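Local atomic coordinates of paraflagellar rod component (Trypanosoma brucei, PDB entry 2Q0X), a protein that is of unknown function but adopts the alpha/beta-hydrolase fold and has been named a paraflagellar rod component. Residues Thr246-Val251 with Val260-Phe265; Glu162-Leu167 with Arg191-Gly196. All blocks are in the same frame, centred on the assembly; numbering follows the deposited sequence.

Interaction 1: residues Thr246-Val251 with Val260-Phe265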
ATOM      1  N   THR A 246     -20.819  31.895  -3.582  1.00 30.14           N
ATOM      2  CA  THR A 246     -21.345  31.132  -4.725  1.00 29.67           C
ATOM      3  C   THR A 246     -21.162  29.635  -4.511  1.00 29.24           C
ATOM      4  O   THR A 246     -22.024  28.834  -4.909  1.00 29.21           O
ATOM      5  CB  THR A 246     -20.649  31.531  -6.057  1.00 29.74           C
ATOM      6  OG1 THR A 246     -20.887  32.917  -6.333  1.00 29.58           O
ATOM      7  CG2 THR A 246     -21.164  30.709  -7.221  1.00 29.52           C
ATOM      8  N   VAL A 247     -20.034  29.255  -3.906  1.00 28.65           N
ATOM      9  CA  VAL A 247     -19.780  27.859  -3.573  1.00 28.21           C
ATOM     10  C   VAL A 247     -20.764  27.365  -2.499  1.00 28.03           C
ATOM     11  O   VAL A 247     -21.350  26.285  -2.635  1.00 28.03           O
ATOM     12  CB  VAL A 247     -18.306  27.625  -3.144  1.00 28.38           C
ATOM     13  CG1 VAL A 247     -18.133  26.250  -2.539  1.00 27.10           C
ATOM     14  CG2 VAL A 247     -17.339  27.847  -4.355  1.00 28.07           C
ATOM     15  N   LEU A 248     -20.960  28.162  -1.451  1.00 27.69           N
ATOM     16  CA  LEU A 248     -21.924  27.822  -0.401  1.00 27.66           C
ATOM     17  C   LEU A 248     -23.350  27.680  -0.979  1.00 27.47           C
ATOM     18  O   LEU A 248     -24.064  26.719  -0.695  1.00 27.08           O
ATOM     19  CB  LEU A 248     -21.900  28.881   0.706  1.00 27.44           C
ATOM     20  CG  LEU A 248     -22.774  28.606   1.935  1.00 27.35           C
ATOM     21  CD1 LEU A 248     -22.410  27.276   2.586  1.00 25.90           C
ATOM     22  CD2 LEU A 248     -22.666  29.772   2.945  1.00 27.90           C
ATOM     23  N   GLU A 249     -23.739  28.646  -1.804  1.00 27.31           N
ATOM     24  CA  GLU A 249     -25.019  28.615  -2.493  1.00 27.15           C
ATOM     25  C   GLU A 249     -25.203  27.392  -3.401  1.00 27.09           C
ATOM     26  O   GLU A 249     -26.270  26.757  -3.393  1.00 27.01           O
ATOM     27  CB  GLU A 249     -25.190  29.902  -3.305  1.00 27.32           C
ATOM     28  CG  GLU A 249     -26.526  30.007  -3.989  1.00 27.53           C
ATOM     29  CD  GLU A 249     -26.666  31.261  -4.804  1.00 27.94           C
ATOM     30  OE1 GLU A 249     -26.200  32.332  -4.352  1.00 28.66           O
ATOM     31  OE2 GLU A 249     -27.277  31.171  -5.890  1.00 27.85           O
ATOM     32  N   GLY A 250     -24.179  27.066  -4.186  1.00 26.95           N
ATOM     33  CA  GLY A 250     -24.237  25.924  -5.096  1.00 26.98           C
ATOM     34  C   GLY A 250     -24.370  24.598  -4.387  1.00 27.45           C
ATOM     35  O   GLY A 250     -25.145  23.727  -4.801  1.00 28.28           O
ATOM     36  N   VAL A 251     -23.616  24.428  -3.310  1.00 27.50           N
ATOM     37  CA  VAL A 251     -23.669  23.207  -2.545  1.00 27.56           C
ATOM     38  C   VAL A 251     -25.019  23.065  -1.834  1.00 27.70           C
ATOM     39  O   VAL A 251     -25.624  22.005  -1.898  1.00 28.18           O
ATOM     40  CB  VAL A 251     -22.443  23.075  -1.556  1.00 27.86           C
ATOM     41  CG1 VAL A 251     -22.616  21.862  -0.671  1.00 27.64           C
ATOM     42  CG2 VAL A 251     -21.095  22.993  -2.342  1.00 27.24           C
ATOM     43  N   VAL A 260     -25.952  20.267   4.727  1.00 33.68           N
ATOM     44  CA  VAL A 260     -24.598  20.343   4.234  1.00 33.45           C
ATOM     45  C   VAL A 260     -23.868  21.469   4.974  1.00 33.00           C
ATOM     46  O   VAL A 260     -24.418  22.537   5.195  1.00 32.92           O
ATOM     47  CB  VAL A 260     -24.521  20.468   2.675  1.00 33.33           C
ATOM     48  CG1 VAL A 260     -25.415  21.508   2.160  1.00 33.59           C
ATOM     49  CG2 VAL A 260     -23.075  20.748   2.223  1.00 33.97           C
ATOM     50  N   THR A 261     -22.647  21.176   5.405  1.00 32.62           N
ATOM     51  CA  THR A 261     -21.776  22.138   6.082  1.00 32.29           C
ATOM     52  C   THR A 261     -20.544  22.305   5.211  1.00 32.05           C
ATOM     53  O   THR A 261     -19.982  21.318   4.744  1.00 31.80           O
ATOM     54  CB  THR A 261     -21.355  21.625   7.462  1.00 32.28           C
ATOM     55  OG1 THR A 261     -22.520  21.445   8.279  1.00 31.69           O
ATOM     56  CG2 THR A 261     -20.380  22.597   8.145  1.00 32.80           C
ATOM     57  N   VAL A 262     -20.157  23.555   4.963  1.00 31.71           N
ATOM     58  CA  VAL A 262     -18.965  23.849   4.178  1.00 31.71           C
ATOM     59  C   VAL A 262     -18.013  24.631   5.068  1.00 31.78           C
ATOM     60  O   VAL A 262     -18.319  25.747   5.477  1.00 31.20           O
ATOM     61  CB  VAL A 262     -19.283  24.643   2.892  1.00 31.72           C
ATOM     62  CG1 VAL A 262     -18.007  24.905   2.108  1.00 30.74           C
ATOM     63  CG2 VAL A 262     -20.325  23.886   2.023  1.00 31.18           C
ATOM     64  N   SER A 263     -16.873  24.015   5.397  1.00 31.88           N
ATOM     65  CA  SER A 263     -15.897  24.638   6.303  1.00 32.28           C
ATOM     66  C   SER A 263     -14.538  24.749   5.622  1.00 32.44           C
ATOM     67  O   SER A 263     -14.144  23.879   4.813  1.00 32.34           O
ATOM     68  CB  SER A 263     -15.739  23.836   7.600  1.00 32.36           C
ATOM     69  OG  SER A 263     -16.922  23.850   8.380  1.00 32.59           O
ATOM     70  N   TYR A 264     -13.845  25.825   5.968  1.00 32.46           N
ATOM     71  CA  TYR A 264     -12.513  26.117   5.483  1.00 32.79           C
ATOM     72  C   TYR A 264     -11.466  25.861   6.588  1.00 32.70           C
ATOM     73  O   TYR A 264     -11.704  26.147   7.764  1.00 31.75           O
ATOM     74  CB  TYR A 264     -12.467  27.563   4.978  1.00 33.17           C
ATOM     75  CG  TYR A 264     -13.256  27.723   3.693  1.00 33.51           C
ATOM     76  CD1 TYR A 264     -14.621  28.012   3.712  1.00 34.17           C
ATOM     77  CD2 TYR A 264     -12.646  27.529   2.462  1.00 34.04           C
ATOM     78  CE1 TYR A 264     -15.352  28.133   2.515  1.00 34.24           C
ATOM     79  CE2 TYR A 264     -13.358  27.648   1.270  1.00 34.06           C
ATOM     80  CZ  TYR A 264     -14.704  27.959   1.303  1.00 33.86           C
ATOM     81  OH  TYR A 264     -15.388  28.055   0.118  1.00 33.97           O
ATOM     82  N   PHE A 265     -10.334  25.280   6.189  1.00 32.78           N
ATOM     83  CA  PHE A 265      -9.286  24.872   7.125  1.00 33.07           C
ATOM     84  C   PHE A 265      -7.953  25.507   6.771  1.00 33.15           C
ATOM     85  O   PHE A 265      -7.613  25.650   5.591  1.00 33.17           O
ATOM     86  CB  PHE A 265      -9.204  23.345   7.180  1.00 33.02           C
ATOM     87  CG  PHE A 265     -10.484  22.729   7.656  1.00 33.66           C
ATOM     88  CD1 PHE A 265     -11.568  22.596   6.794  1.00 33.33           C
ATOM     89  CD2 PHE A 265     -10.647  22.378   8.989  1.00 34.11           C
ATOM     90  CE1 PHE A 265     -12.768  22.089   7.245  1.00 33.35           C
ATOM     91  CE2 PHE A 265     -11.848  21.871   9.439  1.00 33.97           C
ATOM     92  CZ  PHE A 265     -12.909  21.722   8.559  1.00 33.87           C
TER
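CG2 of V262 is met by both L248 and V251. CD1 of L248 comes to 4.0 Å from CG2 of V262, the two side chains lying alongside each other and running in opposing senses, while CG1 of V251 approaches that same V262 methyl. L248 does not aim straight at the strand. With CG anti to the backbone N (chi1 -175°), its chain is carried far enough for CD1 to reach V262. V251 points at the strand and also has V260 as a neighbour, but the modelled placement of the methyls of V251 and V260 is doubtful. Further up the strand, Y264 makes a loose contact with V247, 4.2 Å between Y264 OH and V247 CG1. No hydrogen bond crosses between the segments, so aliphatic packing carries the contact.

This is the helix-to-strand half of a beta-alpha-beta crossover: strand 227-232 leads into helix 241-254, which returns against strand 260-264, the parallel edge strand of the main alpha/beta-hydrolase sheet in this chain. The axes of segments 246-251 and 260-264 run nearly antiparallel, at 158°, and approach to 9.3 Å. By nearest CA atoms, L248 is level with V262 and V251 with V260.

Backbone hydrogen bonds pair T261 with L227 and L229, S263 with L229 and L231, and F265 with L231, holding the strand in the sheet, and V262 also packs on L231. Helix 200-209 adds a further layer: W205 touches both V247 and Y264, I209 touches V247, and V204 touches V251. T261, pointing away from the helix, rests on L228, while F265 meets H283 edge-to-face and packs against A286 of the C-terminal helix 280-299.

Interaction 2: residues Glu162-Leu167 with Arg191-Gly196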
ATOM      1  N   GLU A 162      -7.653  14.191 -23.344  1.00 47.94           N
ATOM      2  CA  GLU A 162      -7.030  13.621 -24.535  1.00 47.99           C
ATOM      3  C   GLU A 162      -5.784  12.831 -24.167  1.00 47.59           C
ATOM      4  O   GLU A 162      -5.613  11.698 -24.613  1.00 47.55           O
ATOM      5  CB  GLU A 162      -6.674  14.741 -25.518  1.00 47.98           C
ATOM      6  CG  GLU A 162      -6.136  14.285 -26.859  1.00 48.25           C
ATOM      7  CD  GLU A 162      -5.845  15.455 -27.778  1.00 48.62           C
ATOM      8  OE1 GLU A 162      -6.187  16.602 -27.399  1.00 49.95           O
ATOM      9  OE2 GLU A 162      -5.284  15.239 -28.877  1.00 49.32           O
ATOM     10  N   HIS A 163      -4.932  13.436 -23.339  1.00 47.28           N
ATOM     11  CA  HIS A 163      -3.673  12.821 -22.895  1.00 46.87           C
ATOM     12  C   HIS A 163      -3.907  11.462 -22.236  1.00 46.60           C
ATOM     13  O   HIS A 163      -3.118  10.535 -22.434  1.00 46.51           O
ATOM     14  CB  HIS A 163      -2.936  13.762 -21.930  1.00 46.84           C
ATOM     15  CG  HIS A 163      -1.571  13.285 -21.532  1.00 46.99           C
ATOM     16  ND1 HIS A 163      -0.464  13.440 -22.338  1.00 46.82           N
ATOM     17  CD2 HIS A 163      -1.133  12.665 -20.408  1.00 47.23           C
ATOM     18  CE1 HIS A 163       0.596  12.935 -21.734  1.00 46.76           C
ATOM     19  NE2 HIS A 163       0.219  12.459 -20.561  1.00 47.33           N
ATOM     20  N   VAL A 164      -4.987  11.359 -21.458  1.00 46.16           N
ATOM     21  CA  VAL A 164      -5.373  10.117 -20.787  1.00 45.95           C
ATOM     22  C   VAL A 164      -5.837   9.046 -21.783  1.00 45.91           C
ATOM     23  O   VAL A 164      -5.489   7.876 -21.645  1.00 45.53           O
ATOM     24  CB  VAL A 164      -6.486  10.373 -19.722  1.00 45.88           C
ATOM     25  CG1 VAL A 164      -7.088   9.068 -19.221  1.00 45.52           C
ATOM     26  CG2 VAL A 164      -5.936  11.180 -18.559  1.00 45.77           C
ATOM     27  N   GLU A 165      -6.635   9.454 -22.769  1.00 46.06           N
ATOM     28  CA  GLU A 165      -7.071   8.567 -23.863  1.00 46.09           C
ATOM     29  C   GLU A 165      -5.895   7.935 -24.601  1.00 45.90           C
ATOM     30  O   GLU A 165      -5.939   6.750 -24.952  1.00 45.96           O
ATOM     31  CB  GLU A 165      -7.921   9.339 -24.876  1.00 46.06           C
ATOM     32  CG  GLU A 165      -9.299   9.696 -24.383  1.00 46.34           C
ATOM     33  CD  GLU A 165     -10.030  10.658 -25.312  1.00 46.46           C
ATOM     34  OE1 GLU A 165      -9.671  10.756 -26.513  1.00 47.31           O
ATOM     35  OE2 GLU A 165     -10.978  11.314 -24.829  1.00 47.26           O
ATOM     36  N   LYS A 166      -4.863   8.746 -24.842  1.00 45.65           N
ATOM     37  CA  LYS A 166      -3.663   8.315 -25.550  1.00 45.40           C
ATOM     38  C   LYS A 166      -2.886   7.282 -24.742  1.00 45.17           C
ATOM     39  O   LYS A 166      -2.456   6.268 -25.295  1.00 45.21           O
ATOM     40  CB  LYS A 166      -2.765   9.517 -25.858  1.00 45.43           C
ATOM     41  N   LEU A 167      -2.719   7.536 -23.440  1.00 44.81           N
ATOM     42  CA  LEU A 167      -2.001   6.612 -22.549  1.00 44.47           C
ATOM     43  C   LEU A 167      -2.744   5.287 -22.391  1.00 44.40           C
ATOM     44  O   LEU A 167      -2.127   4.227 -22.373  1.00 44.31           O
ATOM     45  CB  LEU A 167      -1.752   7.235 -21.172  1.00 44.28           C
ATOM     46  CG  LEU A 167      -0.806   8.437 -21.060  1.00 44.13           C
ATOM     47  CD1 LEU A 167      -0.852   9.021 -19.655  1.00 43.85           C
ATOM     48  CD2 LEU A 167       0.624   8.084 -21.423  1.00 43.65           C
ATOM     49  N   ARG A 191      -7.169   5.893 -13.383  1.00 39.99           N
ATOM     50  CA  ARG A 191      -8.124   6.521 -12.466  1.00 40.06           C
ATOM     51  C   ARG A 191      -8.837   7.726 -13.108  1.00 39.99           C
ATOM     52  O   ARG A 191     -10.014   7.945 -12.870  1.00 40.07           O
ATOM     53  CB  ARG A 191      -7.453   6.891 -11.132  1.00 39.93           C
ATOM     54  CG  ARG A 191      -7.324   5.701 -10.182  1.00 39.64           C
ATOM     55  CD  ARG A 191      -8.680   5.296  -9.570  1.00 39.83           C
ATOM     56  NE  ARG A 191      -9.302   6.382  -8.799  1.00 39.32           N
ATOM     57  CZ  ARG A 191      -9.024   6.682  -7.529  1.00 39.33           C
ATOM     58  NH1 ARG A 191      -8.131   5.985  -6.831  1.00 39.72           N
ATOM     59  NH2 ARG A 191      -9.636   7.702  -6.941  1.00 39.19           N
ATOM     60  N   LEU A 192      -8.138   8.464 -13.959  1.00 40.05           N
ATOM     61  CA  LEU A 192      -8.742   9.593 -14.656  1.00 40.09           C
ATOM     62  C   LEU A 192      -9.675   9.132 -15.793  1.00 40.42           C
ATOM     63  O   LEU A 192     -10.705   9.785 -16.064  1.00 40.72           O
ATOM     64  CB  LEU A 192      -7.659  10.540 -15.190  1.00 39.97           C
ATOM     65  CG  LEU A 192      -6.984  11.516 -14.207  1.00 39.48           C
ATOM     66  CD1 LEU A 192      -5.706  12.087 -14.803  1.00 38.23           C
ATOM     67  CD2 LEU A 192      -7.961  12.659 -13.807  1.00 39.43           C
ATOM     68  N   ALA A 193      -9.346   7.997 -16.419  1.00 40.44           N
ATOM     69  CA  ALA A 193     -10.027   7.542 -17.647  1.00 40.60           C
ATOM     70  C   ALA A 193     -11.483   7.090 -17.468  1.00 40.78           C
ATOM     71  O   ALA A 193     -12.293   7.213 -18.385  1.00 40.64           O
ATOM     72  CB  ALA A 193      -9.210   6.433 -18.335  1.00 40.52           C
ATOM     73  N   GLY A 194     -11.826   6.576 -16.293  1.00 41.06           N
ATOM     74  CA  GLY A 194     -13.195   6.126 -16.036  1.00 40.99           C
ATOM     75  C   GLY A 194     -14.179   7.241 -15.770  1.00 40.98           C
ATOM     76  O   GLY A 194     -15.373   6.982 -15.619  1.00 41.54           O
ATOM     77  N   GLY A 195     -13.708   8.484 -15.723  1.00 40.62           N
ATOM     78  CA  GLY A 195     -14.601   9.623 -15.537  1.00 40.21           C
ATOM     79  C   GLY A 195     -14.769   9.968 -14.068  1.00 39.99           C
ATOM     80  O   GLY A 195     -13.791   9.970 -13.308  1.00 39.84           O
ATOM     81  N   GLY A 196     -16.002  10.294 -13.682  1.00 39.33           N
ATOM     82  CA  GLY A 196     -16.313  10.721 -12.336  1.00 39.13           C
ATOM     83  C   GLY A 196     -15.660  12.044 -12.005  1.00 39.12           C
ATOM     84  O   GLY A 196     -15.348  12.815 -12.899  1.00 38.98           O
TER
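Residues 162-167 of helix 154-170 pass the last turn of helix 189-193 with V164 and A193 nearest in backbone, their CA atoms 6.2 Å apart, just before the chain leaves helical geometry at G195 with positive phi. V164 is the one residue of 162-167 that touches the other segment, its two methyls divided between two neighbours. CG1, anti to the backbone N (chi1 169°), presses on CB of A193 at 3.5 Å, a tight fit, and also lies 3.7 Å from A193 CA. The other branch, CG2, sits against L192, 3.8 Å from its CB and 3.9 Å from its CD1. The valine and leucine side chains cross at about a right angle. The patch is small and wholly apolar.

R191 turns the other way, forming a salt bridge with D90 and hydrogen bonds with Q120 and S77. H163 NE2 hydrogen-bonds to the carbonyl O of A178. The end of helix 189-193 packs against helix 154-170 elsewhere too, L192 on R160 and A193 on M168. Both helices belong to the insertion between strands 135-143 and 227-232, where alpha/beta-hydrolase folds commonly carry a cap or lid, so the contact probably ties together a cap-like region.

From the N terminus, the chain first builds most of the central sheet, through strand 135-143, then enters helix 154-170. Interaction 2 closes a loop of 23 residues, bringing the end of helix 189-193 back onto that helix. The chain next runs through helices 200-209 and 213-218, returns to the sheet as strand 227-232, and forms helix 241-254; interaction 1 then closes a shorter loop of eight residues at strand 260-264. The two contacts follow in series, neither nested nor crossed. The centres of interactions 1 and 2 are about 29 Å apart, and their nearest atoms about 16 Å apart. One joins two helices inserted between sheet strands, the other a helix to the sheet's edge.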